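Local coordinates for glycosyl hydrolases family 31 family protein (PDB 6DRU) that releases alpha-xylose from the non-reducing terminal glucose of xyloglucan oligosaccharides as a family 31 glycoside hydrolase, at residues Ser45-Asp49 with Tyr473-Arg478; Gly240-Ala244 with Phe606-Gly610; Gly502-Ala507 with Met614-Tyr618. All blocks are in the same frame, centred on the assembly; numbering follows the deposited sequence.

Interaction 1 (Ser45-Asp49 with Tyr473-Arg478)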
loop_
_atom_site.group_PDB
_atom_site.type_symbol
_atom_site.label_atom_id
_atom_site.label_comp_id
_atom_site.label_asym_id
_atom_site.label_seq_id
_atom_site.Cartn_x
_atom_site.Cartn_y
_atom_site.Cartn_z
ATOM N N SER A 45 -21.957 12.628 4.258
ATOM C CA SER A 45 -22.393 12.956 5.607
ATOM C C SER A 45 -23.802 12.426 5.813
ATOM O O SER A 45 -24.615 12.417 4.885
ATOM C CB SER A 45 -22.365 14.470 5.861
ATOM O OG SER A 45 -22.837 14.778 7.162
ATOM N N PHE A 46 -24.078 11.968 7.030
ATOM C CA PHE A 46 -25.370 11.392 7.373
ATOM C C PHE A 46 -26.157 12.267 8.338
ATOM O O PHE A 46 -27.226 11.853 8.800
ATOM C CB PHE A 46 -25.178 9.990 7.952
ATOM C CG PHE A 46 -24.534 9.026 6.995
ATOM C CD1 PHE A 46 -25.293 8.362 6.044
ATOM C CD2 PHE A 46 -23.167 8.794 7.038
ATOM C CE1 PHE A 46 -24.702 7.477 5.155
ATOM C CE2 PHE A 46 -22.569 7.911 6.153
ATOM C CZ PHE A 46 -23.337 7.253 5.211
ATOM N N ILE A 47 -25.662 13.461 8.649
ATOM C CA ILE A 47 -26.340 14.375 9.559
ATOM C C ILE A 47 -26.861 15.569 8.771
ATOM O O ILE A 47 -26.332 15.924 7.712
ATOM C CB ILE A 47 -25.421 14.836 10.711
ATOM C CG1 ILE A 47 -24.267 15.679 10.170
ATOM C CG2 ILE A 47 -24.897 13.637 11.486
ATOM C CD1 ILE A 47 -23.490 16.402 11.247
ATOM N N TYR A 48 -27.915 16.187 9.299
ATOM C CA TYR A 48 -28.555 17.330 8.662
ATOM C C TYR A 48 -27.881 18.624 9.098
ATOM O O TYR A 48 -27.557 18.804 10.275
ATOM C CB TYR A 48 -30.045 17.377 9.012
ATOM C CG TYR A 48 -30.879 16.314 8.329
ATOM C CD1 TYR A 48 -30.932 15.018 8.824
ATOM C CD2 TYR A 48 -31.620 16.612 7.193
ATOM C CE1 TYR A 48 -31.693 14.046 8.202
ATOM C CE2 TYR A 48 -32.386 15.646 6.565
ATOM C CZ TYR A 48 -32.419 14.366 7.072
ATOM O OH TYR A 48 -33.180 13.402 6.450
ATOM N N ASP A 49 -27.680 19.527 8.143
ATOM C CA ASP A 49 -27.134 20.855 8.421
ATOM C C ASP A 49 -28.019 21.895 7.749
ATOM O O ASP A 49 -28.014 21.994 6.505
ATOM C CB ASP A 49 -25.690 20.979 7.944
ATOM C CG ASP A 49 -25.036 22.267 8.404
ATOM O OD1 ASP A 49 -25.626 22.962 9.259
ATOM O OD2 ASP A 49 -23.929 22.583 7.915
ATOM N N TYR A 473 -27.737 2.253 7.785
ATOM C CA TYR A 473 -26.651 2.964 8.445
ATOM C C TYR A 473 -27.230 4.153 9.210
ATOM O O TYR A 473 -28.407 4.146 9.588
ATOM C CB TYR A 473 -25.581 3.380 7.421
ATOM C CG TYR A 473 -24.219 3.602 8.034
ATOM C CD1 TYR A 473 -23.631 2.627 8.830
ATOM C CD2 TYR A 473 -23.522 4.783 7.822
ATOM C CE1 TYR A 473 -22.388 2.821 9.398
ATOM C CE2 TYR A 473 -22.274 4.987 8.385
ATOM C CZ TYR A 473 -21.713 4.001 9.172
ATOM O OH TYR A 473 -20.473 4.193 9.737
ATOM N N ILE A 474 -26.390 5.164 9.444
ATOM C CA ILE A 474 -26.794 6.329 10.218
ATOM C C ILE A 474 -27.959 7.027 9.534
ATOM O O ILE A 474 -27.900 7.352 8.342
ATOM C CB ILE A 474 -25.600 7.278 10.400
ATOM C CG1 ILE A 474 -24.438 6.549 11.078
ATOM C CG2 ILE A 474 -26.000 8.496 11.203
ATOM C CD1 ILE A 474 -23.147 7.336 11.092
ATOM N N GLY A 475 -29.030 7.258 10.291
ATOM C CA GLY A 475 -30.171 7.979 9.764
ATOM C C GLY A 475 -31.038 7.200 8.805
ATOM O O GLY A 475 -31.819 7.803 8.066
ATOM N N SER A 476 -30.931 5.868 8.796
ATOM C CA SER A 476 -31.762 5.063 7.907
ATOM C C SER A 476 -33.245 5.196 8.219
ATOM O O SER A 476 -34.077 4.851 7.372
ATOM C CB SER A 476 -31.347 3.590 7.983
ATOM O OG SER A 476 -30.176 3.340 7.225
ATOM N N GLN A 477 -33.599 5.694 9.408
ATOM C CA GLN A 477 -35.003 5.840 9.768
ATOM C C GLN A 477 -35.715 6.897 8.936
ATOM O O GLN A 477 -36.945 6.983 9.001
ATOM C CB GLN A 477 -35.140 6.175 11.255
ATOM C CG GLN A 477 -34.647 7.558 11.647
ATOM C CD GLN A 477 -33.163 7.587 11.952
ATOM O OE1 GLN A 477 -32.466 6.583 11.809
ATOM N NE2 GLN A 477 -32.674 8.742 12.386
ATOM N N ARG A 478 -34.982 7.692 8.155
ATOM C CA ARG A 478 -35.601 8.727 7.338
ATOM C C ARG A 478 -36.360 8.164 6.144
ATOM O O ARG A 478 -37.075 8.922 5.479
ATOM C CB ARG A 478 -34.535 9.706 6.845
ATOM C CG ARG A 478 -33.665 9.146 5.732
ATOM C CD ARG A 478 -32.573 10.121 5.330
ATOM N NE ARG A 478 -31.578 10.287 6.384
ATOM C CZ ARG A 478 -30.505 11.063 6.283
ATOM N NH1 ARG A 478 -30.284 11.752 5.171
ATOM N NH2 ARG A 478 -29.653 11.152 7.295
#
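The carbonyl oxygen of G475 is gripped by two N-H groups of R478, the residue whose side chain goes on to reach F46 and Y48 across the contact. R478 NE donates to G475 O at 3.0 Å and backbone R478 N at 3.2 Å, from opposite faces of the carbonyl plane. Held there, and bent at chi3 (68°), the arginine turns its guanidinium edge to the backbone of F46, where NH2 makes a weak, strongly bent hydrogen bond to F46 O (2.9 Å). The hydroxyl end of Y48 approaches from the opposite direction and lies over one guanidinium face, toward its rim; OH is 3.5 Å from R478 NE, and the ring and guanidinium planes stand 36° apart. The F46 side chain itself makes mainly apolar contacts. F46 and Y473 form a T-shaped pair in which the Y473 edge, through CD2, meets one face of the F46 ring; the centroids are 5.1 Å apart and the planes are at 73°. I474 CG2, anti to its own backbone nitrogen, packs on F46 CB at 3.7 Å. The loop keeps this shape through a type II beta turn from Y473 to S476, with G475 at the positive-phi position and Y473 N donating to S476 OG (2.7 Å). The phenol of Y473 takes its own partner, M193 O. The contact thus joins a loop of the N-terminal beta domain, between strands 28-35 and 66-68, to the connection between barrel strands 467-469 and 481-484. W441 of helix 439-455 meets F46 edge-to-face, strand 176-183 packs against Y473 and I474, and the end of helix 228-239 bonds Y48 by its backbone.

Interaction 2 (Gly240-Ala244 with Phe606-Gly610)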
loop_
_atom_site.group_PDB
_atom_site.type_symbol
_atom_site.label_atom_id
_atom_site.label_comp_id
_atom_site.label_asym_id
_atom_site.label_seq_id
_atom_site.Cartn_x
_atom_site.Cartn_y
_atom_site.Cartn_z
ATOM N N GLY A 240 -32.259 12.185 11.158
ATOM C CA GLY A 240 -33.489 11.951 10.428
ATOM C C GLY A 240 -34.693 11.605 11.280
ATOM O O GLY A 240 -34.613 10.775 12.192
ATOM N N ARG A 241 -35.819 12.248 10.987
ATOM C CA ARG A 241 -37.094 11.954 11.625
ATOM C C ARG A 241 -37.903 11.035 10.720
ATOM O O ARG A 241 -38.125 11.350 9.546
ATOM C CB ARG A 241 -37.873 13.239 11.909
ATOM C CG ARG A 241 -37.306 14.078 13.043
ATOM C CD ARG A 241 -37.740 13.544 14.399
ATOM N NE ARG A 241 -37.061 14.228 15.495
ATOM C CZ ARG A 241 -37.325 15.475 15.872
ATOM N NH1 ARG A 241 -38.253 16.179 15.237
ATOM N NH2 ARG A 241 -36.659 16.021 16.881
ATOM N N ALA A 242 -38.333 9.900 11.266
ATOM C CA ALA A 242 -39.016 8.904 10.460
ATOM C C ALA A 242 -40.339 9.452 9.927
ATOM O O ALA A 242 -40.967 10.309 10.555
ATOM C CB ALA A 242 -39.272 7.640 11.275
ATOM N N PRO A 243 -40.780 8.975 8.773
ATOM C CA PRO A 243 -42.088 9.366 8.241
ATOM C C PRO A 243 -43.204 8.568 8.909
ATOM O O PRO A 243 -42.970 7.677 9.721
ATOM C CB PRO A 243 -41.966 9.026 6.758
ATOM C CG PRO A 243 -41.007 7.884 6.729
ATOM C CD PRO A 243 -40.023 8.135 7.830
ATOM N N ALA A 244 -44.438 8.911 8.547
ATOM C CA ALA A 244 -45.485 8.067 9.106
ATOM C C ALA A 244 -45.765 6.893 8.170
ATOM O O ALA A 244 -45.863 7.079 6.954
ATOM C CB ALA A 244 -46.766 8.865 9.326
ATOM N N PHE A 606 -43.069 8.513 17.118
ATOM C CA PHE A 606 -41.743 8.270 16.561
ATOM C C PHE A 606 -41.472 9.193 15.381
ATOM O O PHE A 606 -40.322 9.580 15.140
ATOM C CB PHE A 606 -41.607 6.804 16.146
ATOM C CG PHE A 606 -40.244 6.443 15.627
ATOM C CD1 PHE A 606 -39.122 6.596 16.426
ATOM C CD2 PHE A 606 -40.085 5.931 14.351
ATOM C CE1 PHE A 606 -37.866 6.259 15.956
ATOM C CE2 PHE A 606 -38.831 5.587 13.880
ATOM C CZ PHE A 606 -37.722 5.757 14.680
ATOM N N HIS A 607 -42.521 9.562 14.643
ATOM C CA HIS A 607 -42.365 10.466 13.512
ATOM C C HIS A 607 -42.130 11.906 13.957
ATOM O O HIS A 607 -41.474 12.672 13.242
ATOM C CB HIS A 607 -43.598 10.380 12.610
ATOM C CG HIS A 607 -43.875 11.633 11.840
ATOM N ND1 HIS A 607 -43.046 12.092 10.839
ATOM C CD2 HIS A 607 -44.890 12.526 11.926
ATOM C CE1 HIS A 607 -43.538 13.212 10.341
ATOM N NE2 HIS A 607 -44.658 13.497 10.983
ATOM N N LEU A 608 -42.633 12.288 15.132
ATOM C CA LEU A 608 -42.540 13.680 15.558
ATOM C C LEU A 608 -41.302 13.964 16.400
ATOM O O LEU A 608 -40.624 14.973 16.179
ATOM C CB LEU A 608 -43.786 14.074 16.355
ATOM C CG LEU A 608 -45.153 13.963 15.680
ATOM C CD1 LEU A 608 -46.254 14.185 16.703
ATOM C CD2 LEU A 608 -45.279 14.955 14.538
ATOM N N THR A 609 -40.990 13.097 17.361
ATOM C CA THR A 609 -39.915 13.347 18.312
ATOM C C THR A 609 -38.820 12.292 18.283
ATOM O O THR A 609 -37.847 12.413 19.036
ATOM C CB THR A 609 -40.471 13.466 19.739
ATOM O OG1 THR A 609 -41.341 12.361 20.014
ATOM C CG2 THR A 609 -41.237 14.770 19.905
ATOM N N GLY A 610 -38.957 11.252 17.465
ATOM C CA GLY A 610 -38.089 10.099 17.598
ATOM C C GLY A 610 -38.377 9.286 18.837
ATOM O O GLY A 610 -37.483 8.604 19.348
HETATM O O HOH W 1 -37.351 9.729 14.140
#
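The linker that enters the family 31 TIM barrel, between helix 228-239 and strand 252-254, crosses the C-terminal end of helix 596-609, where the CA atoms of A242 and H607 lie nearest each other. H607 supplies the one direct hydrogen bond: ND1 donates to A242 O at 2.8 Å, with an N-H...O angle of 154°. The acceptor lies in the imidazole plane and the donor lies in the carbonyl plane of A242, a geometry that would help fix the rotation of the ring. This geometry puts a proton on ND1. The same oxygen also receives a CA-H...O contact from H607 CA at 3.3 Å. The A242 methyl group rests on F606, closest to CE2 and obliquely to the ring. R241 runs alongside the C-terminal part of the helix, its chain bent at chi2 (-81°), and lays one guanidinium face over L608 O and T609. That oxygen is poorly aligned with NH1 and is not hydrogen-bonded to it; the group is held instead by S236 OG at NE and by a salt bridge from NH2 to E53. G610, the first residue to leave helical backbone angles, takes positive phi. A water then completes the join by backbone atoms alone, accepting from A242 N at 3.0 Å and donating to F606 O at 3.1 Å.

Interaction 3 (Gly502-Ala507 with Met614-Tyr618)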
loop_
_atom_site.group_PDB
_atom_site.type_symbol
_atom_site.label_atom_id
_atom_site.label_comp_id
_atom_site.label_asym_id
_atom_site.label_seq_id
_atom_site.Cartn_x
_atom_site.Cartn_y
_atom_site.Cartn_z
ATOM N N GLY A 502 -33.362 -5.892 18.584
ATOM C CA GLY A 502 -34.307 -4.825 18.309
ATOM C C GLY A 502 -34.230 -3.689 19.307
ATOM O O GLY A 502 -34.542 -2.542 18.973
ATOM N N LEU A 503 -33.827 -3.986 20.544
ATOM C CA LEU A 503 -33.653 -2.927 21.533
ATOM C C LEU A 503 -32.413 -2.095 21.232
ATOM O O LEU A 503 -32.404 -0.879 21.457
ATOM C CB LEU A 503 -33.582 -3.525 22.937
ATOM C CG LEU A 503 -34.849 -4.268 23.361
ATOM C CD1 LEU A 503 -34.674 -4.918 24.725
ATOM C CD2 LEU A 503 -36.036 -3.320 23.350
ATOM N N SER A 504 -31.356 -2.732 20.724
ATOM C CA SER A 504 -30.174 -1.982 20.312
ATOM C C SER A 504 -30.475 -1.102 19.105
ATOM O O SER A 504 -29.964 0.020 19.005
ATOM C CB SER A 504 -29.024 -2.941 20.002
ATOM O OG SER A 504 -28.629 -3.661 21.158
ATOM N N ALA A 505 -31.302 -1.595 18.180
ATOM C CA ALA A 505 -31.693 -0.789 17.028
ATOM C C ALA A 505 -32.470 0.449 17.457
ATOM O O ALA A 505 -32.343 1.515 16.843
ATOM C CB ALA A 505 -32.518 -1.632 16.055
ATOM N N ALA A 506 -33.284 0.326 18.507
ATOM C CA ALA A 506 -34.039 1.477 18.991
ATOM C C ALA A 506 -33.107 2.565 19.509
ATOM O O ALA A 506 -33.346 3.757 19.281
ATOM C CB ALA A 506 -35.023 1.042 20.076
ATOM N N ALA A 507 -32.038 2.175 20.207
ATOM C CA ALA A 507 -31.075 3.154 20.700
ATOM C C ALA A 507 -30.244 3.762 19.580
ATOM O O ALA A 507 -29.675 4.844 19.765
ATOM C CB ALA A 507 -30.158 2.514 21.742
ATOM N N MET A 614 -40.465 0.339 20.321
ATOM C CA MET A 614 -40.148 -0.685 21.307
ATOM C C MET A 614 -38.986 -0.189 22.158
ATOM O O MET A 614 -37.950 0.228 21.631
ATOM C CB MET A 614 -39.844 -2.038 20.655
ATOM C CG MET A 614 -38.720 -2.079 19.645
ATOM S SD MET A 614 -38.602 -3.731 18.916
ATOM C CE MET A 614 -38.109 -4.710 20.332
ATOM N N ARG A 615 -39.173 -0.227 23.474
ATOM C CA ARG A 615 -38.390 0.582 24.399
ATOM C C ARG A 615 -37.679 -0.290 25.422
ATOM O O ARG A 615 -38.347 -0.991 26.201
ATOM C CB ARG A 615 -39.304 1.590 25.103
ATOM C CG ARG A 615 -40.072 2.489 24.145
ATOM C CD ARG A 615 -41.127 3.322 24.857
ATOM N NE ARG A 615 -40.549 4.250 25.824
ATOM C CZ ARG A 615 -39.968 5.400 25.502
ATOM N NH1 ARG A 615 -39.880 5.771 24.232
ATOM N NH2 ARG A 615 -39.471 6.179 26.453
ATOM N N PRO A 616 -36.349 -0.284 25.463
ATOM C CA PRO A 616 -35.647 -0.944 26.567
ATOM C C PRO A 616 -36.010 -0.298 27.895
ATOM O O PRO A 616 -36.361 0.883 27.962
ATOM C CB PRO A 616 -34.167 -0.742 26.222
ATOM C CG PRO A 616 -34.146 0.398 25.253
ATOM C CD PRO A 616 -35.418 0.288 24.478
ATOM N N LEU A 617 -35.918 -1.092 28.963
ATOM C CA LEU A 617 -36.470 -0.686 30.252
ATOM C C LEU A 617 -35.760 0.519 30.858
ATOM O O LEU A 617 -36.351 1.202 31.701
ATOM C CB LEU A 617 -36.425 -1.855 31.238
ATOM C CG LEU A 617 -37.299 -3.058 30.875
ATOM C CD1 LEU A 617 -37.245 -4.116 31.966
ATOM C CD2 LEU A 617 -38.734 -2.621 30.614
ATOM N N TYR A 618 -34.520 0.805 30.455
ATOM C CA TYR A 618 -33.822 1.946 31.037
ATOM C C TYR A 618 -34.403 3.277 30.579
ATOM O O TYR A 618 -34.200 4.293 31.252
ATOM C CB TYR A 618 -32.324 1.888 30.712
ATOM C CG TYR A 618 -31.978 1.874 29.237
ATOM C CD1 TYR A 618 -32.026 3.038 28.477
ATOM C CD2 TYR A 618 -31.577 0.702 28.610
ATOM C CE1 TYR A 618 -31.704 3.031 27.135
ATOM C CE2 TYR A 618 -31.248 0.686 27.266
ATOM C CZ TYR A 618 -31.316 1.854 26.534
ATOM O OH TYR A 618 -30.994 1.848 25.196
HETATM O O HOH W 2 -30.656 -0.309 23.573
#
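The Y618 ring, whose hydroxyl touches the A507 methyl, has a water in its plane at the edge, stacks with Y150 and meets Y228 edge-to-face. This aromatic group stands beside the seam where helix 492-508 of the TIM-barrel domain packs on strand 614-615, an outermost strand of the antiparallel sheet in the C-terminal beta domain. The water links the two parts: it donates to L503 O at 2.8 Å and lies 2.7 Å from Y618 OH, while A507 CB lies 3.6 Å from that same OH. Chi1 of Y618 (59°) places CG between the backbone nitrogen and the carbonyl carbon, and the ring reaches back toward the helix from there. Away from this bridge the contact is mainly apolar, and no direct hydrogen bond crosses it. L503 makes the largest contribution from the helix. One of its branches, CD2, lies against the N and CD of the P616 ring, 3.8 Å from CD, with the two side chains sliding past each other in opposite directions. The same methyl meets M614 CE at 3.9 Å. Bent at chi3 (-66°), the methionine brings CE next to the backbone of G502, which has no side chain there. R615 points the other way and is held by salt bridges to D229 and D620, while its backbone pairs with M644 of the adjacent strand. Y643 of that strand and W513 of a barrel strand also pack on M614. The methyl of A506, one turn after G502, points toward the strand backbone and lies 3.4 Å from M614 O.

Interactions 1 and 3 join barrel-domain elements to the N-terminal and C-terminal beta domains; interaction 2 joins the linker before strand 252-254 to the end of helix 596-609. All lie away from the xylose pocket. Interactions 1 and 3 are buried; interaction 2 is partly buried, with exposed L608 at its margin. Interaction 1 mixes an arginine grip with aromatic packing; interaction 2 pairs a histidine with a backbone carbonyl and adds a water; interaction 3 is mostly aliphatic, with a water between a tyrosine hydroxyl and a helix carbonyl. Interactions 1 and 2 touch, Q477 NE2 probably bonding G240 O at 2.8 Å. Interactions 2 and 3 share the passage from helix 596-609 to strand 614-615.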